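Local coordinates for protein beta sliding clamp (Caulobacter crescentus, PDB 5WCE) that forms a ring-shaped head-to-tail homodimer around DNA and probably tethers DNA polymerases and other proteins to it, which makes replication processive, at residues Asp148-Ala153 / Leu179-Thr184; Arg188-Glu193 / Val370-Met375; Gly205-Arg210 / Lys248-Ala253. All coordinates share one frame; numbering follows the deposited sequence. Where two conformers were deposited one is given.

Contact 1: Asp148-Ala153 / Leu179-Thr184; sequences DKTRFA and LRAVAT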
ATOM      1  N   ASP A 148       3.428 -22.086   0.706  1.00 19.87           N
ATOM      2  CA  ASP A 148       4.356 -20.954   0.890  1.00 21.09           C
ATOM      3  C   ASP A 148       5.761 -21.196   0.274  1.00 20.60           C
ATOM      4  O   ASP A 148       6.388 -20.256  -0.216  1.00 22.47           O
ATOM      5  CB  ASP A 148       4.482 -20.562   2.351  1.00 21.33           C
ATOM      6  CG  ASP A 148       3.211 -19.846   2.908  1.00 22.18           C
ATOM      7  OD1 ASP A 148       2.257 -19.615   2.127  1.00 21.93           O
ATOM      8  OD2 ASP A 148       3.187 -19.596   4.142  1.00 21.75           O
ATOM      9  N   LYS A 149       6.213 -22.432   0.277  1.00 20.86           N
ATOM     10  CA  LYS A 149       7.474 -22.816  -0.381  1.00 21.25           C
ATOM     11  C   LYS A 149       7.468 -22.743  -1.899  1.00 20.19           C
ATOM     12  O   LYS A 149       8.532 -22.744  -2.504  1.00 18.39           O
ATOM     13  CB  LYS A 149       7.905 -24.207   0.054  1.00 22.02           C
ATOM     14  CG  LYS A 149       8.187 -24.381   1.538  1.00 23.89           C
ATOM     15  CD  LYS A 149       9.545 -23.817   1.930  1.00 23.89           C
ATOM     16  CE  LYS A 149       9.885 -24.222   3.341  1.00 24.69           C
ATOM     17  NZ  LYS A 149      11.046 -23.430   3.821  1.00 25.95           N
ATOM     18  N   THR A 150       6.293 -22.715  -2.547  1.00 19.26           N
ATOM     19  CA  THR A 150       6.216 -22.839  -4.012  1.00 19.60           C
ATOM     20  C   THR A 150       5.430 -21.766  -4.760  1.00 19.40           C
ATOM     21  O   THR A 150       5.651 -21.571  -5.935  1.00 20.11           O
ATOM     22  CB  THR A 150       5.584 -24.183  -4.401  1.00 19.82           C
ATOM     23  OG1 THR A 150       4.256 -24.260  -3.842  1.00 18.39           O
ATOM     24  CG2 THR A 150       6.437 -25.328  -3.884  1.00 19.95           C
ATOM     25  N   ARG A 151       4.503 -21.063  -4.114  1.00 21.10           N
ATOM     26  CA  ARG A 151       3.483 -20.351  -4.912  1.00 21.73           C
ATOM     27  C   ARG A 151       4.050 -19.127  -5.645  1.00 21.35           C
ATOM     28  O   ARG A 151       3.549 -18.744  -6.682  1.00 19.83           O
ATOM     29  CB  ARG A 151       2.291 -19.962  -4.047  1.00 24.80           C
ATOM     30  CG  ARG A 151       2.502 -18.789  -3.185  1.00 27.21           C
ATOM     31  CD  ARG A 151       1.352 -18.453  -2.267  1.00 30.83           C
ATOM     32  NE  ARG A 151       0.373 -17.617  -2.886  1.00 34.08           N
ATOM     33  CZ  ARG A 151      -0.403 -16.731  -2.237  1.00 34.57           C
ATOM     34  NH1 ARG A 151      -0.327 -16.550  -0.910  1.00 34.12           N
ATOM     35  NH2 ARG A 151      -1.247 -16.018  -2.944  1.00 35.05           N
ATOM     36  N   PHE A 152       5.161 -18.594  -5.140  1.00 21.16           N
ATOM     37  CA  PHE A 152       5.859 -17.482  -5.786  1.00 21.21           C
ATOM     38  C   PHE A 152       6.270 -17.829  -7.204  1.00 21.25           C
ATOM     39  O   PHE A 152       6.376 -16.947  -8.039  1.00 21.76           O
ATOM     40  CB  PHE A 152       7.084 -17.050  -4.949  1.00 22.52           C
ATOM     41  CG  PHE A 152       8.264 -17.998  -5.069  1.00 22.00           C
ATOM     42  CD1 PHE A 152       8.386 -19.104  -4.232  1.00 22.62           C
ATOM     43  CD2 PHE A 152       9.212 -17.827  -6.077  1.00 22.58           C
ATOM     44  CE1 PHE A 152       9.439 -20.013  -4.370  1.00 21.97           C
ATOM     45  CE2 PHE A 152      10.270 -18.726  -6.215  1.00 22.58           C
ATOM     46  CZ  PHE A 152      10.398 -19.788  -5.355  1.00 22.78           C
ATOM     47  N   ALA A 153       6.473 -19.118  -7.519  1.00 21.27           N
ATOM     48  CA  ALA A 153       6.900 -19.504  -8.838  1.00 21.44           C
ATOM     49  C   ALA A 153       5.772 -19.769  -9.840  1.00 22.88           C
ATOM     50  O   ALA A 153       6.047 -20.091 -11.006  1.00 23.24           O
ATOM     51  CB  ALA A 153       7.766 -20.732  -8.749  1.00 21.02           C
ATOM     52  N   LEU A 179       3.278 -36.407  -0.809  1.00 28.88           N
ATOM     53  CA  LEU A 179       2.399 -35.386  -1.401  1.00 27.28           C
ATOM     54  C   LEU A 179       3.286 -34.183  -1.801  1.00 25.56           C
ATOM     55  O   LEU A 179       3.936 -33.596  -0.934  1.00 23.77           O
ATOM     56  CB  LEU A 179       1.324 -34.969  -0.409  1.00 27.72           C
ATOM     57  CG  LEU A 179       0.304 -33.914  -0.857  1.00 26.78           C
ATOM     58  CD1 LEU A 179      -0.481 -34.418  -2.037  1.00 27.06           C
ATOM     59  CD2 LEU A 179      -0.651 -33.555   0.264  1.00 27.00           C
ATOM     60  N   ARG A 180       3.270 -33.830  -3.095  1.00 23.57           N
ATOM     61  CA  ARG A 180       4.204 -32.881  -3.675  1.00 23.27           C
ATOM     62  C   ARG A 180       3.457 -31.749  -4.400  1.00 21.17           C
ATOM     63  O   ARG A 180       2.428 -31.981  -5.041  1.00 21.55           O
ATOM     64  CB  ARG A 180       5.150 -33.606  -4.665  1.00 24.00           C
ATOM     65  CG  ARG A 180       6.171 -32.689  -5.360  1.00 24.85           C
ATOM     66  CD  ARG A 180       7.033 -33.486  -6.322  1.00 26.95           C
ATOM     67  NE  ARG A 180       8.024 -34.279  -5.614  1.00 28.46           N
ATOM     68  CZ  ARG A 180       8.962 -35.038  -6.210  1.00 31.99           C
ATOM     69  NH1 ARG A 180       9.026 -35.153  -7.546  1.00 32.54           N
ATOM     70  NH2 ARG A 180       9.844 -35.707  -5.465  1.00 32.92           N
ATOM     71  N   ALA A 181       3.966 -30.548  -4.270  1.00 19.29           N
ATOM     72  CA  ALA A 181       3.492 -29.391  -4.990  1.00 18.42           C
ATOM     73  C   ALA A 181       4.642 -28.845  -5.848  1.00 18.44           C
ATOM     74  O   ALA A 181       5.754 -28.642  -5.327  1.00 18.81           O
ATOM     75  CB  ALA A 181       3.001 -28.341  -4.024  1.00 17.62           C
ATOM     76  N   VAL A 182       4.376 -28.644  -7.131  1.00 18.37           N
ATOM     77  CA  VAL A 182       5.372 -28.091  -8.080  1.00 18.72           C
ATOM     78  C   VAL A 182       4.761 -26.878  -8.794  1.00 19.35           C
ATOM     79  O   VAL A 182       3.610 -26.926  -9.260  1.00 18.90           O
ATOM     80  CB  VAL A 182       5.836 -29.093  -9.131  1.00 19.54           C
ATOM     81  CG1 VAL A 182       6.710 -28.408 -10.180  1.00 19.39           C
ATOM     82  CG2 VAL A 182       6.610 -30.224  -8.488  1.00 20.41           C
ATOM     83  N   ALA A 183       5.508 -25.773  -8.808  1.00 18.69           N
ATOM     84  CA  ALA A 183       5.100 -24.556  -9.517  1.00 19.34           C
ATOM     85  C   ALA A 183       6.219 -24.170 -10.476  1.00 20.11           C
ATOM     86  O   ALA A 183       7.404 -24.263 -10.128  1.00 20.34           O
ATOM     87  CB  ALA A 183       4.859 -23.422  -8.545  1.00 18.72           C
ATOM     88  N   THR A 184       5.856 -23.763 -11.654  1.00 21.09           N
ATOM     89  CA  THR A 184       6.800 -23.170 -12.613  1.00 21.82           C
ATOM     90  C   THR A 184       6.078 -22.168 -13.540  1.00 23.65           C
ATOM     91  O   THR A 184       4.921 -22.360 -13.938  1.00 24.74           O
ATOM     92  CB  THR A 184       7.563 -24.231 -13.417  1.00 22.12           C
ATOM     93  OG1 THR A 184       8.547 -23.588 -14.243  1.00 23.05           O
ATOM     94  CG2 THR A 184       6.687 -25.114 -14.247  1.00 23.44           C
TER
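Thr150 and Ala153 meet Ala181 and Ala183 where the turn after helix 140-148 settles on strand 176-184, part of the sheet of the DNA clamp fold in the central domain. Small groups do the touching. The methyl carbon CB of Ala183 points at the turn and comes to 3.3 Å from Thr150 O, while Ala153 CB lies 4.0 Å from Ala183 CB on a neighbouring side of the same methyl. Thr150 reaches along the strand to the preceding alanine whose side chain faces the turn: its CG2 lies 3.7 Å from Ala181 O. At the far end, Ala153 O sits 3.3 Å from Thr184 C, so that backbone meets backbone with little between them. The interface is therefore packing throughout, and alanines on the strand let the turn come this close.

The next shell explains the fit. Thr150 O also accepts a bond from Ala153 N at 3.0 Å, which closes the turn, in which both residues face the strand. In Thr150 the hydroxyl lies between the backbone N and carbonyl carbon (chi1 60°), directed back to Leu146 O in the last turn of the helix, and the methyl is thereby placed beside its own N, facing the sheet. Thr184, whose side chain points away from the turn, hydrogen-bonds through OG1 to Arg188 O. Leu166 of the adjoining strand 165-173 touches both Ala183 and Thr150 and continues the apolar layer. Within the turn, the methyl of Ala153 rests 4.1 Å above the plane of the Phe152 ring, displaced toward the ring's rim.

Contact 2: Arg188-Glu193 / Val370-Met375; sequences RLALAE and VKYVLM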
ATOM      1  N   ARG A 188      11.617 -20.450 -13.893  1.00 24.52           N
ATOM      2  CA  ARG A 188      12.161 -21.045 -12.696  1.00 22.42           C
ATOM      3  C   ARG A 188      11.103 -22.012 -12.135  1.00 21.51           C
ATOM      4  O   ARG A 188       9.958 -22.005 -12.610  1.00 21.17           O
ATOM      5  CB  ARG A 188      12.521 -19.987 -11.673  1.00 22.12           C
ATOM      6  CG  ARG A 188      11.673 -18.687 -11.668  1.00 22.27           C
ATOM      7  CD  ARG A 188      10.413 -18.872 -10.882  1.00 21.90           C
ATOM      8  NE  ARG A 188       9.581 -17.663 -10.829  1.00 21.47           N
ATOM      9  CZ  ARG A 188       9.694 -16.696  -9.940  1.00 20.49           C
ATOM     10  NH1 ARG A 188      10.675 -16.705  -9.036  1.00 19.45           N
ATOM     11  NH2 ARG A 188       8.843 -15.669 -10.009  1.00 20.51           N
ATOM     12  N   LEU A 189      11.519 -22.826 -11.194  1.00 19.68           N
ATOM     13  CA  LEU A 189      10.680 -23.861 -10.648  1.00 19.79           C
ATOM     14  C   LEU A 189      10.849 -23.953  -9.141  1.00 19.35           C
ATOM     15  O   LEU A 189      11.970 -23.750  -8.546  1.00 18.36           O
ATOM     16  CB  LEU A 189      10.971 -25.184 -11.344  1.00 19.96           C
ATOM     17  CG  LEU A 189      10.170 -26.430 -10.897  1.00 20.72           C
ATOM     18  CD1 LEU A 189       9.907 -27.381 -12.054  1.00 21.65           C
ATOM     19  CD2 LEU A 189      10.891 -27.172  -9.742  1.00 21.70           C
ATOM     20  N   ALA A 190       9.761 -24.338  -8.496  1.00 18.11           N
ATOM     21  CA  ALA A 190       9.755 -24.598  -7.057  1.00 18.08           C
ATOM     22  C   ALA A 190       9.045 -25.889  -6.769  1.00 18.84           C
ATOM     23  O   ALA A 190       8.004 -26.184  -7.386  1.00 19.09           O
ATOM     24  CB  ALA A 190       9.099 -23.477  -6.309  1.00 18.19           C
ATOM     25  N   LEU A 191       9.624 -26.682  -5.867  1.00 18.75           N
ATOM     26  CA  LEU A 191       9.099 -27.974  -5.509  1.00 19.50           C
ATOM     27  C   LEU A 191       9.127 -28.082  -3.979  1.00 19.95           C
ATOM     28  O   LEU A 191      10.150 -27.733  -3.335  1.00 19.41           O
ATOM     29  CB  LEU A 191       9.923 -29.076  -6.179  1.00 20.27           C
ATOM     30  CG  LEU A 191       9.586 -30.547  -5.876  1.00 21.15           C
ATOM     31  CD1 LEU A 191      10.107 -31.473  -6.956  1.00 22.21           C
ATOM     32  CD2 LEU A 191      10.046 -31.051  -4.519  1.00 22.24           C
ATOM     33  N   ALA A 192       8.017 -28.553  -3.392  1.00 19.58           N
ATOM     34  CA  ALA A 192       7.960 -28.855  -1.976  1.00 19.87           C
ATOM     35  C   ALA A 192       7.139 -30.098  -1.752  1.00 21.49           C
ATOM     36  O   ALA A 192       6.167 -30.365  -2.487  1.00 21.05           O
ATOM     37  CB  ALA A 192       7.412 -27.691  -1.193  1.00 18.94           C
ATOM     38  N   GLU A 193       7.537 -30.903  -0.778  1.00 22.32           N
ATOM     39  CA  GLU A 193       6.838 -32.145  -0.536  1.00 23.93           C
ATOM     40  C   GLU A 193       6.826 -32.513   0.933  1.00 25.12           C
ATOM     41  O   GLU A 193       7.600 -31.985   1.738  1.00 23.99           O
ATOM     42  CB  GLU A 193       7.427 -33.257  -1.391  1.00 25.54           C
ATOM     43  CG  GLU A 193       8.823 -33.703  -0.934  1.00 25.98           C
ATOM     44  CD  GLU A 193       9.603 -34.486  -1.939  1.00 27.55           C
ATOM     45  OE1 GLU A 193       9.038 -34.810  -3.003  1.00 27.69           O
ATOM     46  OE2 GLU A 193      10.795 -34.804  -1.620  1.00 29.87           O
ATOM     47  N   VAL A 370      12.393 -29.614  -0.123  1.00 20.26           N
ATOM     48  CA  VAL A 370      12.228 -28.606  -1.161  1.00 19.53           C
ATOM     49  C   VAL A 370      13.356 -28.691  -2.207  1.00 19.51           C
ATOM     50  O   VAL A 370      14.443 -29.217  -1.895  1.00 19.75           O
ATOM     51  CB  VAL A 370      12.129 -27.193  -0.598  1.00 19.75           C
ATOM     52  CG1 VAL A 370      11.002 -27.117   0.414  1.00 20.80           C
ATOM     53  CG2 VAL A 370      13.435 -26.775   0.089  1.00 19.46           C
ATOM     54  N   LYS A 371      13.049 -28.313  -3.427  1.00 19.00           N
ATOM     55  CA  LYS A 371      14.046 -28.121  -4.491  1.00 19.61           C
ATOM     56  C   LYS A 371      13.689 -26.862  -5.245  1.00 19.32           C
ATOM     57  O   LYS A 371      12.504 -26.630  -5.577  1.00 18.45           O
ATOM     58  CB  LYS A 371      14.104 -29.336  -5.449  1.00 20.57           C
ATOM     59  CG  LYS A 371      14.598 -30.605  -4.794  1.00 22.28           C
ATOM     60  CD  LYS A 371      14.626 -31.773  -5.791  1.00 24.44           C
ATOM     61  CE  LYS A 371      15.068 -33.119  -5.194  0.50 25.11           C
ATOM     62  NZ  LYS A 371      13.950 -33.882  -4.582  0.50 25.62           N
ATOM     63  N   TYR A 372      14.709 -26.052  -5.583  1.00 18.46           N
ATOM     64  CA  TYR A 372      14.508 -24.916  -6.483  1.00 17.69           C
ATOM     65  C   TYR A 372      15.422 -25.042  -7.725  1.00 17.76           C
ATOM     66  O   TYR A 372      16.556 -25.547  -7.645  1.00 16.56           O
ATOM     67  CB  TYR A 372      14.752 -23.605  -5.789  1.00 17.70           C
ATOM     68  CG  TYR A 372      13.826 -23.477  -4.616  1.00 18.73           C
ATOM     69  CD1 TYR A 372      12.500 -23.092  -4.803  1.00 19.08           C
ATOM     70  CD2 TYR A 372      14.240 -23.834  -3.350  1.00 18.37           C
ATOM     71  CE1 TYR A 372      11.627 -23.051  -3.712  1.00 18.80           C
ATOM     72  CE2 TYR A 372      13.350 -23.833  -2.278  1.00 19.44           C
ATOM     73  CZ  TYR A 372      12.041 -23.418  -2.506  1.00 19.59           C
ATOM     74  OH  TYR A 372      11.121 -23.371  -1.445  1.00 21.90           O
ATOM     75  N   VAL A 373      14.870 -24.643  -8.847  1.00 17.99           N
ATOM     76  CA  VAL A 373      15.569 -24.664 -10.112  1.00 19.05           C
ATOM     77  C   VAL A 373      15.542 -23.213 -10.660  1.00 18.58           C
ATOM     78  O   VAL A 373      14.460 -22.554 -10.740  1.00 18.27           O
ATOM     79  CB  VAL A 373      14.989 -25.635 -11.148  1.00 19.90           C
ATOM     80  CG1 VAL A 373      15.885 -25.709 -12.374  1.00 20.67           C
ATOM     81  CG2 VAL A 373      14.846 -27.040 -10.574  1.00 20.87           C
ATOM     82  N   LEU A 374      16.737 -22.736 -10.998  1.00 18.67           N
ATOM     83  CA  LEU A 374      16.949 -21.466 -11.703  1.00 19.44           C
ATOM     84  C   LEU A 374      17.494 -21.733 -13.089  1.00 19.49           C
ATOM     85  O   LEU A 374      18.388 -22.571 -13.241  1.00 18.60           O
ATOM     86  CB  LEU A 374      17.956 -20.585 -10.974  1.00 20.18           C
ATOM     87  CG  LEU A 374      17.491 -20.114  -9.589  1.00 21.00           C
ATOM     88  CD1 LEU A 374      18.674 -19.618  -8.756  1.00 21.67           C
ATOM     89  CD2 LEU A 374      16.400 -19.089  -9.737  1.00 21.83           C
ATOM     90  N   MET A 375      16.921 -21.006 -14.057  1.00 19.94           N
ATOM     91  CA  MET A 375      17.317 -21.126 -15.440  0.60 21.47           C
ATOM     92  C   MET A 375      18.280 -19.976 -15.762  1.00 21.01           C
ATOM     93  O   MET A 375      17.997 -18.825 -15.480  1.00 19.31           O
ATOM     94  CB  MET A 375      16.092 -21.108 -16.324  0.60 23.50           C
ATOM     95  CG  MET A 375      15.067 -22.188 -15.908  0.60 25.00           C
ATOM     96  SD  MET A 375      15.770 -23.849 -15.960  0.60 28.31           S
ATOM     97  CE  MET A 375      16.032 -23.906 -17.729  0.60 29.56           C
TER
HETATM   98  O   HOH W   1      13.365 -21.347  -8.562  1.00 19.07           O
HETATM   99  O   HOH W   2      12.842 -32.513  -2.243  1.00 31.16           O
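Tyr372 leans across the strand pair onto Ala190, its non-hydrogen-bonded partner in an antiparallel register. With CG beside the backbone N and anti to the carbonyl carbon (chi1 -59°), its side chain starts near Leu189 O, 3.9 Å from Tyr372 CB. Farther out, CD1 passes Ala190 CB at 3.7 Å, and Tyr372 CE1 lies 3.6 Å from that same methyl, which meets the ring obliquely. The tip leaves the pair altogether: OH bonds to Lys149 O, so a ring rooted in strand 370-374 is anchored to the turn after helix 140-148, while Val340 and Gln343 of helix 334-343 pack against it.

Between the strands, Leu189 pairs with Val373 and Leu191 with Lys371, each through two backbone bonds. A water gives one proton to Leu189 O and the other to Val373 O, adding a second donor to each of these carbonyls. On the sheet face opposite Tyr372, Leu189 CD2 meets Val373 CG2 at 4.0 Å. Beyond them Glu193 OE2 and Lys371 NZ stay 4.4 Å apart, too far for a salt bridge; a water bridges them from the side, accepting from Lys371 NZ at 2.9 Å and within donating reach of Glu193 OE2, and the carboxylate is paired through OE1 with Arg180.

Strand 188-195 belongs to the central domain and strand 370-374 to the C-terminal domain, so this pairing is the seam of the continuous antiparallel sheet that joins adjacent domains in beta sliding clamps.

Contact 3: Gly205-Arg210 / Lys248-Ala253; sequences GVIVPR and KVIDGA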
ATOM      1  N   GLY A 205      -3.042 -36.418 -10.114  1.00 28.08           N
ATOM      2  CA  GLY A 205      -2.349 -35.131 -10.201  1.00 26.99           C
ATOM      3  C   GLY A 205      -3.270 -34.030 -10.704  1.00 25.62           C
ATOM      4  O   GLY A 205      -3.907 -34.205 -11.724  1.00 27.28           O
ATOM      5  N   VAL A 206      -3.367 -32.914  -9.999  1.00 24.03           N
ATOM      6  CA  VAL A 206      -4.184 -31.794 -10.484  1.00 23.47           C
ATOM      7  C   VAL A 206      -3.450 -30.468 -10.467  1.00 22.11           C
ATOM      8  O   VAL A 206      -2.636 -30.197  -9.552  1.00 21.44           O
ATOM      9  CB  VAL A 206      -5.493 -31.606  -9.671  1.00 23.83           C
ATOM     10  CG1 VAL A 206      -6.453 -32.789  -9.876  1.00 26.07           C
ATOM     11  CG2 VAL A 206      -5.222 -31.420  -8.197  1.00 23.37           C
ATOM     12  N   ILE A 207      -3.831 -29.595 -11.406  1.00 21.38           N
ATOM     13  CA  ILE A 207      -3.255 -28.270 -11.478  1.00 20.38           C
ATOM     14  C   ILE A 207      -4.275 -27.351 -10.842  1.00 19.81           C
ATOM     15  O   ILE A 207      -5.326 -27.100 -11.425  1.00 20.26           O
ATOM     16  CB  ILE A 207      -2.922 -27.833 -12.915  1.00 20.87           C
ATOM     17  CG1 ILE A 207      -2.074 -28.861 -13.613  1.00 21.88           C
ATOM     18  CG2 ILE A 207      -2.242 -26.464 -12.876  1.00 20.48           C
ATOM     19  CD1 ILE A 207      -2.051 -28.722 -15.153  1.00 22.87           C
ATOM     20  N   VAL A 208      -3.956 -26.891  -9.634  1.00 18.79           N
ATOM     21  CA  VAL A 208      -4.854 -26.038  -8.849  1.00 19.17           C
ATOM     22  C   VAL A 208      -4.609 -24.577  -9.279  1.00 19.31           C
ATOM     23  O   VAL A 208      -3.481 -24.077  -9.159  1.00 18.61           O
ATOM     24  CB  VAL A 208      -4.660 -26.220  -7.339  1.00 18.31           C
ATOM     25  CG1 VAL A 208      -5.744 -25.437  -6.591  1.00 18.58           C
ATOM     26  CG2 VAL A 208      -4.628 -27.697  -6.944  1.00 19.12           C
ATOM     27  N   PRO A 209      -5.662 -23.881  -9.773  1.00 20.75           N
ATOM     28  CA  PRO A 209      -5.464 -22.496 -10.248  1.00 20.86           C
ATOM     29  C   PRO A 209      -4.823 -21.553  -9.233  1.00 20.56           C
ATOM     30  O   PRO A 209      -5.052 -21.660  -8.019  1.00 18.86           O
ATOM     31  CB  PRO A 209      -6.899 -22.029 -10.595  1.00 21.33           C
ATOM     32  CG  PRO A 209      -7.604 -23.289 -10.943  1.00 21.72           C
ATOM     33  CD  PRO A 209      -7.056 -24.329  -9.974  1.00 20.72           C
ATOM     34  N   ARG A 210      -4.034 -20.616  -9.757  1.00 21.96           N
ATOM     35  CA  ARG A 210      -3.348 -19.638  -8.937  1.00 23.42           C
ATOM     36  C   ARG A 210      -4.265 -18.967  -7.948  1.00 22.29           C
ATOM     37  O   ARG A 210      -3.951 -18.900  -6.759  1.00 22.92           O
ATOM     38  CB  ARG A 210      -2.618 -18.603  -9.824  1.00 26.20           C
ATOM     39  CG  ARG A 210      -1.856 -17.537  -9.056  1.00 29.34           C
ATOM     40  CD  ARG A 210      -1.304 -16.447  -9.974  1.00 33.19           C
ATOM     41  NE  ARG A 210      -2.373 -15.763 -10.725  1.00 36.09           N
ATOM     42  CZ  ARG A 210      -2.705 -15.931 -12.016  1.00 38.17           C
ATOM     43  NH1 ARG A 210      -2.047 -16.741 -12.858  1.00 37.64           N
ATOM     44  NH2 ARG A 210      -3.751 -15.220 -12.501  1.00 40.88           N
ATOM     45  N   LYS A 248     -12.710 -25.598  -9.895  1.00 22.87           N
ATOM     46  CA  LYS A 248     -12.207 -26.275 -11.106  1.00 24.45           C
ATOM     47  C   LYS A 248     -10.674 -26.366 -11.039  1.00 23.67           C
ATOM     48  O   LYS A 248     -10.017 -25.612 -10.311  1.00 21.00           O
ATOM     49  CB  LYS A 248     -12.559 -25.509 -12.369  1.00 26.06           C
ATOM     50  CG  LYS A 248     -14.055 -25.438 -12.651  1.00 27.86           C
ATOM     51  CD  LYS A 248     -14.318 -24.485 -13.796  1.00 30.10           C
ATOM     52  CE  LYS A 248     -15.823 -24.352 -13.987  1.00 32.85           C
ATOM     53  NZ  LYS A 248     -16.139 -23.390 -15.068  1.00 35.01           N
ATOM     54  N   VAL A 249     -10.148 -27.289 -11.840  1.00 24.12           N
ATOM     55  CA  VAL A 249      -8.700 -27.472 -11.968  1.00 25.57           C
ATOM     56  C   VAL A 249      -8.336 -27.130 -13.394  1.00 26.45           C
ATOM     57  O   VAL A 249      -9.193 -27.093 -14.249  1.00 28.38           O
ATOM     58  CB  VAL A 249      -8.220 -28.905 -11.583  1.00 25.82           C
ATOM     59  CG1 VAL A 249      -8.503 -29.196 -10.096  1.00 25.37           C
ATOM     60  CG2 VAL A 249      -8.772 -29.936 -12.468  1.00 27.03           C
ATOM     61  N   ILE A 250      -7.088 -26.798 -13.646  1.00 26.77           N
ATOM     62  CA  ILE A 250      -6.679 -26.478 -15.000  1.00 28.64           C
ATOM     63  C   ILE A 250      -6.593 -27.775 -15.831  1.00 31.78           C
ATOM     64  O   ILE A 250      -5.912 -28.703 -15.434  1.00 30.56           O
ATOM     65  CB  ILE A 250      -5.378 -25.679 -15.025  1.00 27.40           C
ATOM     66  CG1 ILE A 250      -5.636 -24.328 -14.373  1.00 26.91           C
ATOM     67  CG2 ILE A 250      -4.875 -25.546 -16.462  1.00 28.61           C
ATOM     68  CD1 ILE A 250      -4.434 -23.486 -14.102  1.00 26.61           C
ATOM     69  N   ASP A 251      -7.304 -27.778 -16.960  1.00 36.26           N
ATOM     70  CA  ASP A 251      -7.447 -28.936 -17.814  1.00 44.10           C
ATOM     71  C   ASP A 251      -6.172 -28.959 -18.642  1.00 46.92           C
ATOM     72  O   ASP A 251      -5.946 -28.088 -19.488  1.00 50.83           O
ATOM     73  CB  ASP A 251      -8.702 -28.792 -18.712  1.00 48.00           C
ATOM     74  CG  ASP A 251      -8.891 -29.957 -19.679  1.00 53.32           C
ATOM     75  OD1 ASP A 251      -8.444 -31.099 -19.406  1.00 56.52           O
ATOM     76  OD2 ASP A 251      -9.501 -29.728 -20.746  1.00 56.85           O
ATOM     77  N   GLY A 252      -5.306 -29.910 -18.347  1.00 48.92           N
ATOM     78  CA  GLY A 252      -4.220 -30.230 -19.255  1.00 50.99           C
ATOM     79  C   GLY A 252      -3.116 -31.014 -18.554  1.00 50.57           C
ATOM     80  O   GLY A 252      -3.232 -31.396 -17.379  1.00 50.15           O
ATOM     81  N   ALA A 253      -2.036 -31.203 -19.290  1.00 51.02           N
ATOM     82  CA  ALA A 253      -0.927 -32.033 -18.861  1.00 49.99           C
ATOM     83  C   ALA A 253       0.117 -31.079 -18.358  1.00 44.98           C
ATOM     84  O   ALA A 253       0.675 -30.284 -19.114  1.00 46.78           O
ATOM     85  CB  ALA A 253      -0.384 -32.866 -20.023  1.00 51.87           C
TER
HETATM   86  O   HOH W   3      -3.228 -32.541 -14.304  1.00 39.49           O
HETATM   87  O   HOH W   4      -5.364 -30.685 -13.570  1.00 24.71           O
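Ile207 and Ile250 share one side-chain form: in each, CG1 stands beside the backbone N (chi1 -53° and -65°) and CG2 lies anti to it. In Ile207 this turns the CG2 branch onto Ile250, 3.9 Å from Ile250 CB and as near to CD1, while the extended CG1-CD1 arm runs on to Gly252 O, 3.7 Å from Ile207 CD1. The two side chains cross at about a right angle. The setting is the edge strand 206-209 of the antiparallel clamp-fold sheet, against which the connection from the central to the C-terminal domain is laid.

A single direct hydrogen bond fastens the loop. Ile250 N gives its proton to Ile207 O at 2.9 Å, nearly straight (167°) and in the carbonyl plane. A water accepts from Ile207 N and donates to Ile250 O, completing the exchange between the two residues where the chains have drawn too far apart for a second direct bond. Val249 CB also lies near the gripped carbonyl, 3.4 Å from Ile207 O, and its CG1 reaches Val206 CB at 3.9 Å. Tyr162 and Phe254 also touch Ile207, so an alanine here would probably open a gap beside them and leave Ile250 CD1 without the CG2 branch it packs on. Gly252 adopts backbone angles that would jam a side chain against the preceding carbonyl, which accounts for a glycine beside Ile207 CD1. At the other end Pro209, the N-cap residue of helix 210-220, slides past Ile250, its CG 4.1 Å from Ile250 CG1, and brings its CD to 3.2 Å from Lys248 O.

How the contacts relate
All three contacts reach the same eight-stranded sheet, yet each uses it differently. Contacts 1 and 2 are buried and adjoin: strands 176-184 and 188-195 are neighbours, tied by a probable hydrogen bond from Ala181 N to Ala192 O. Contact 1 packs methyls and carbonyls on the sheet's face, whereas contact 2 runs within its plane on regular backbone bonds and unites two domains. Contact 3, about 19 Å from contact 2 between centres, lies at the outer strand, is partly exposed, and combines branched apolar side chains with one direct bond and bridging waters. In sequence it is nested inside the loop that contact 2 closes.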